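Local coordinates for protein ammonium transporter (Kuenenia stuttgartiensis, PDB 6EU6) that probably senses ammonium at the membrane through a transporter-like domain and passes the signal to a histidine kinase, at residues P187-S198 with E311-P319. Residues are numbered along the deposited sequence; the frame is centred on the assembly and turned at random.
Sequences PRIDKYNPDGSS and EKTLKIDDP. With ZDM (nonyl 4-O-alpha-D-glucopyranosyl-beta-D-glucopyranoside), chain D.
Arg-188 takes hold of the Asp-317 carboxylate side-on, NE giving a nearly straight bond to OD2 (2.7 Å, 170°) and NH2 one to OD1 (2.7 Å). The guanidinium and carboxylate planes are turned 31° apart. OD2 carries a second load: its anti lone pair takes the backbone N of Arg-188 at 2.9 Å, so Arg-188 alone gives this acid three bonds, and a water donates to OD1. With CG anti to its own backbone N (chi1 -174°), Asp-317 holds its carboxylate out toward the 187-198 loop, within range of both donor groups. Pro-319 lays its ring over one guanidinium face, and a water links NH1 to the carbonyl O of Pro-319. Cut back to alanine, position 188 would keep its backbone bond but is likely to leave the buried carboxylate without its guanidinium partner, and Pro-319 without the flat group it lies on.

Next door, Tyr-192 points its hydroxyl into the end of helix 289-312, donating to the carbonyl O of Glu-311 (2.6 Å) in the carbonyl plane. Its ring is sandwiched: CD of Lys-315 sits over one face, 4.0 Å from the centroid in a CH-pi contact, while CG of Lys-191 lies over the opposite face. Lys-191, bent at its second side-chain torsion, swings NZ onto OE2 of Glu-311 at 2.6 Å, and Lys-312 NZ completes a salt-bridge network by meeting OE1 from above the carboxylate plane.

Farther out, Glu-117 forms a salt bridge with Arg-188 NH1. Pro-187, Tyr-192 and Lys-315 also border the bound maltoside detergent, whose O49 donates to the carbonyl O of Leu-314 at 2.7 Å. The contact ties together two interhelical loops, probably cytoplasmic, of the eleven-helix Amt fold: the one after helix 167-185, and the turn beyond helix 289-312, where Lys-315 takes a left-handed backbone.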
loop_
_atom_site.group_PDB
_atom_site.type_symbol
_atom_site.label_atom_id
_atom_site.label_comp_id
_atom_site.label_asym_id
_atom_site.label_seq_id
_atom_site.Cartn_x
_atom_site.Cartn_y
_atom_site.Cartn_z
ATOM N N PRO A 187 18.900 12.949 25.923
ATOM C CA PRO A 187 17.436 12.803 26.027
ATOM C C PRO A 187 16.640 14.030 25.715
ATOM O O PRO A 187 17.136 15.164 25.699
ATOM C CB PRO A 187 17.200 12.419 27.510
ATOM C CG PRO A 187 18.593 12.253 28.106
ATOM C CD PRO A 187 19.549 13.009 27.236
ATOM N N ARG A 188 15.377 13.814 25.436
ATOM C CA ARG A 188 14.504 14.949 25.255
ATOM C C ARG A 188 14.462 15.714 26.609
ATOM O O ARG A 188 14.511 15.110 27.698
ATOM C CB ARG A 188 13.097 14.475 24.815
ATOM C CG ARG A 188 13.042 13.896 23.391
ATOM C CD ARG A 188 11.697 13.303 23.058
ATOM N NE ARG A 188 11.589 12.002 23.748
ATOM C CZ ARG A 188 10.557 11.166 23.644
ATOM N NH1 ARG A 188 9.541 11.406 22.806
ATOM N NH2 ARG A 188 10.618 10.046 24.280
ATOM N N ILE A 189 14.376 17.022 26.525
ATOM C CA ILE A 189 14.307 17.849 27.705
ATOM C C ILE A 189 13.350 17.408 28.788
ATOM O O ILE A 189 13.710 17.389 29.961
ATOM C CB ILE A 189 14.014 19.343 27.422
ATOM C CG1 ILE A 189 12.649 19.503 26.794
ATOM C CG2 ILE A 189 15.169 19.948 26.653
ATOM C CD1 ILE A 189 12.363 20.853 26.202
ATOM N N ASP A 190 12.122 17.086 28.508
ATOM C CA ASP A 190 11.313 16.709 29.725
ATOM C C ASP A 190 11.175 15.213 29.875
ATOM O O ASP A 190 10.172 14.756 30.398
ATOM C CB ASP A 190 9.938 17.318 29.569
ATOM C CG ASP A 190 9.473 17.273 28.105
ATOM O OD1 ASP A 190 10.192 16.590 27.269
ATOM O OD2 ASP A 190 8.475 17.981 27.788
ATOM N N LYS A 191 12.147 14.412 29.409
ATOM C CA LYS A 191 11.926 12.974 29.453
ATOM C C LYS A 191 12.037 12.431 30.899
ATOM O O LYS A 191 11.258 11.563 31.319
ATOM C CB LYS A 191 12.953 12.255 28.546
ATOM C CG LYS A 191 12.941 10.722 28.648
ATOM C CD LYS A 191 11.570 10.152 28.292
ATOM C CE LYS A 191 11.550 8.650 28.514
ATOM N NZ LYS A 191 10.234 8.055 28.158
ATOM N N TYR A 192 13.100 12.867 31.587
ATOM C CA TYR A 192 13.374 12.307 32.914
ATOM C C TYR A 192 13.159 13.322 33.999
ATOM O O TYR A 192 13.505 14.458 33.824
ATOM C CB TYR A 192 14.802 11.828 32.967
ATOM C CG TYR A 192 15.048 10.718 31.960
ATOM C CD1 TYR A 192 14.379 9.500 32.073
ATOM C CD2 TYR A 192 15.883 10.899 30.866
ATOM C CE1 TYR A 192 14.563 8.468 31.135
ATOM C CE2 TYR A 192 16.109 9.858 29.926
ATOM C CZ TYR A 192 15.431 8.621 30.097
ATOM O OH TYR A 192 15.574 7.532 29.246
ATOM N N ASN A 193 12.573 12.929 35.116
ATOM C CA ASN A 193 12.415 13.881 36.219
ATOM C C ASN A 193 13.648 13.938 37.154
ATOM O O ASN A 193 14.504 13.065 37.105
ATOM C CB ASN A 193 11.177 13.471 36.969
ATOM C CG ASN A 193 9.973 13.475 36.076
ATOM O OD1 ASN A 193 9.750 14.452 35.376
ATOM N ND2 ASN A 193 9.245 12.402 36.040
ATOM N N PRO A 194 13.705 14.931 38.053
ATOM C CA PRO A 194 14.824 15.051 38.995
ATOM C C PRO A 194 14.985 13.822 39.877
ATOM O O PRO A 194 16.124 13.519 40.282
ATOM C CB PRO A 194 14.438 16.270 39.814
ATOM C CG PRO A 194 13.518 17.051 38.914
ATOM C CD PRO A 194 12.689 15.972 38.302
ATOM N N ASP A 195 13.905 13.061 40.135
ATOM C CA ASP A 195 14.074 11.770 40.841
ATOM C C ASP A 195 14.456 10.603 39.968
ATOM O O ASP A 195 14.534 9.448 40.422
ATOM C CB ASP A 195 12.831 11.400 41.620
ATOM C CG ASP A 195 11.645 11.079 40.724
ATOM O OD1 ASP A 195 11.740 11.313 39.515
ATOM O OD2 ASP A 195 10.611 10.606 41.234
ATOM N N GLY A 196 14.756 10.854 38.701
ATOM C CA GLY A 196 15.089 9.733 37.819
ATOM C C GLY A 196 13.930 9.002 37.168
ATOM O O GLY A 196 14.155 8.206 36.252
ATOM N N SER A 197 12.692 9.326 37.528
ATOM C CA SER A 197 11.512 8.678 36.900
ATOM C C SER A 197 11.326 9.179 35.463
ATOM O O SER A 197 11.828 10.263 35.098
ATOM C CB SER A 197 10.271 8.952 37.683
ATOM O OG SER A 197 10.002 10.332 37.741
ATOM N N SER A 198 10.644 8.365 34.678
ATOM C CA SER A 198 10.478 8.568 33.216
ATOM C C SER A 198 9.115 9.091 32.954
ATOM O O SER A 198 8.185 8.529 33.440
ATOM C CB SER A 198 10.620 7.256 32.419
ATOM O OG SER A 198 11.968 6.936 32.304
ATOM N N GLU A 311 15.214 2.506 28.372
ATOM C CA GLU A 311 14.596 3.733 28.786
ATOM C C GLU A 311 14.912 4.145 30.254
ATOM O O GLU A 311 15.217 5.288 30.501
ATOM C CB GLU A 311 13.096 3.612 28.654
ATOM C CG GLU A 311 12.379 4.867 29.112
ATOM C CD GLU A 311 10.879 4.658 29.254
ATOM O OE1 GLU A 311 10.448 3.518 29.410
ATOM O OE2 GLU A 311 10.153 5.651 29.235
ATOM N N LYS A 312 14.796 3.214 31.181
ATOM C CA LYS A 312 14.749 3.536 32.596
ATOM C C LYS A 312 16.046 3.165 33.335
ATOM O O LYS A 312 16.361 3.741 34.344
ATOM C CB LYS A 312 13.590 2.781 33.239
ATOM C CG LYS A 312 12.225 3.258 32.839
ATOM C CD LYS A 312 11.205 2.401 33.546
ATOM C CE LYS A 312 9.879 3.113 33.548
ATOM N NZ LYS A 312 9.227 2.719 32.294
ATOM N N THR A 313 16.815 2.215 32.832
ATOM C CA THR A 313 18.069 1.870 33.445
ATOM C C THR A 313 19.206 2.500 32.682
ATOM O O THR A 313 20.051 3.154 33.301
ATOM C CB THR A 313 18.266 0.362 33.539
ATOM O OG1 THR A 313 17.145 -0.192 34.197
ATOM C CG2 THR A 313 19.546 0.007 34.286
ATOM N N LEU A 314 19.281 2.366 31.361
ATOM C CA LEU A 314 20.389 3.014 30.641
ATOM C C LEU A 314 20.145 4.497 30.480
ATOM O O LEU A 314 21.057 5.289 30.217
ATOM C CB LEU A 314 20.613 2.333 29.282
ATOM C CG LEU A 314 20.927 0.869 29.314
ATOM C CD1 LEU A 314 21.122 0.411 27.894
ATOM C CD2 LEU A 314 22.225 0.715 30.050
ATOM N N LYS A 315 18.896 4.911 30.594
ATOM C CA LYS A 315 18.499 6.296 30.363
ATOM C C LYS A 315 18.878 6.834 28.991
ATOM O O LYS A 315 19.379 8.001 28.821
ATOM C CB LYS A 315 18.946 7.174 31.534
ATOM C CG LYS A 315 18.083 6.841 32.757
ATOM C CD LYS A 315 17.722 8.023 33.594
ATOM C CE LYS A 315 16.613 7.728 34.581
ATOM N NZ LYS A 315 16.688 6.407 35.233
ATOM N N ILE A 316 18.696 5.950 28.007
ATOM C CA ILE A 316 18.758 6.378 26.590
ATOM C C ILE A 316 17.345 6.663 26.132
ATOM O O ILE A 316 16.439 5.813 26.316
ATOM C CB ILE A 316 19.440 5.354 25.700
ATOM C CG1 ILE A 316 20.849 5.108 26.248
ATOM C CG2 ILE A 316 19.496 5.833 24.230
ATOM C CD1 ILE A 316 21.529 3.895 25.668
ATOM N N ASP A 317 17.125 7.879 25.649
ATOM C CA ASP A 317 15.777 8.278 25.243
ATOM C C ASP A 317 15.549 7.976 23.733
ATOM O O ASP A 317 16.103 8.662 22.839
ATOM C CB ASP A 317 15.530 9.736 25.542
ATOM C CG ASP A 317 14.063 10.168 25.268
ATOM O OD1 ASP A 317 13.114 9.361 25.173
ATOM O OD2 ASP A 317 13.856 11.365 25.159
ATOM N N ASP A 318 14.678 6.992 23.484
ATOM C CA ASP A 318 14.439 6.426 22.110
ATOM C C ASP A 318 12.945 6.510 21.847
ATOM O O ASP A 318 12.156 5.663 22.326
ATOM C CB ASP A 318 14.888 5.010 22.140
ATOM C CG ASP A 318 14.712 4.282 20.812
ATOM O OD1 ASP A 318 14.080 4.807 19.826
ATOM O OD2 ASP A 318 15.180 3.115 20.854
ATOM N N PRO A 319 12.525 7.601 21.235
ATOM C CA PRO A 319 11.079 7.895 21.141
ATOM C C PRO A 319 10.248 6.802 20.445
ATOM O O PRO A 319 9.089 6.703 20.716
ATOM C CB PRO A 319 11.066 9.176 20.296
ATOM C CG PRO A 319 12.402 9.825 20.598
ATOM C CD PRO A 319 13.352 8.680 20.623
HETATM C C1 ZDM D . 23.821 7.431 31.451
HETATM O O1 ZDM D . 20.400 11.961 32.846
HETATM C C2 ZDM D . 22.974 8.231 32.465
HETATM O O2 ZDM D . 17.851 11.278 35.465
HETATM C C3 ZDM D . 22.132 9.454 31.991
HETATM O O3 ZDM D . 22.499 10.183 35.442
HETATM C C4 ZDM D . 22.179 9.645 30.467
HETATM O O4 ZDM D . 19.923 9.919 36.477
HETATM C C5 ZDM D . 21.521 11.130 34.985
HETATM O O5 ZDM D . 23.505 9.409 30.035
HETATM C C6 ZDM D . 24.078 8.107 30.068
HETATM O O6 ZDM D . 18.413 13.594 31.821
HETATM C C7 ZDM D . 20.120 10.579 35.221
HETATM O O7 ZDM D . 22.524 10.673 32.662
HETATM C C8 ZDM D . 19.143 11.712 35.010
HETATM C C9 ZDM D . 19.136 12.063 33.512
HETATM C C10 ZDM D . 21.513 11.270 33.476
HETATM C C11 ZDM D . 18.679 13.489 33.229
HETATM O O16 ZDM D . 23.768 7.535 28.773
HETATM C C18 ZDM D . 23.746 6.146 28.445
HETATM C C19 ZDM D . 25.064 5.437 28.675
HETATM C C22 ZDM D . 25.395 4.436 27.580
HETATM C C25 ZDM D . 25.362 2.998 28.056
HETATM C C28 ZDM D . 25.460 1.971 26.919
HETATM C C31 ZDM D . 26.890 1.576 26.588
HETATM C C34 ZDM D . 26.982 0.198 25.972
HETATM O O49 ZDM D . 23.341 6.073 31.464
HETATM O O55 ZDM D . 23.913 8.637 33.444
HETATM C C57 ZDM D . 21.827 11.075 30.034
HETATM O O61 ZDM D . 20.468 11.341 30.384
HETATM O O HOH W 1 8.037 9.139 22.177
HETATM O O HOH W 2 12.041 6.971 25.697
#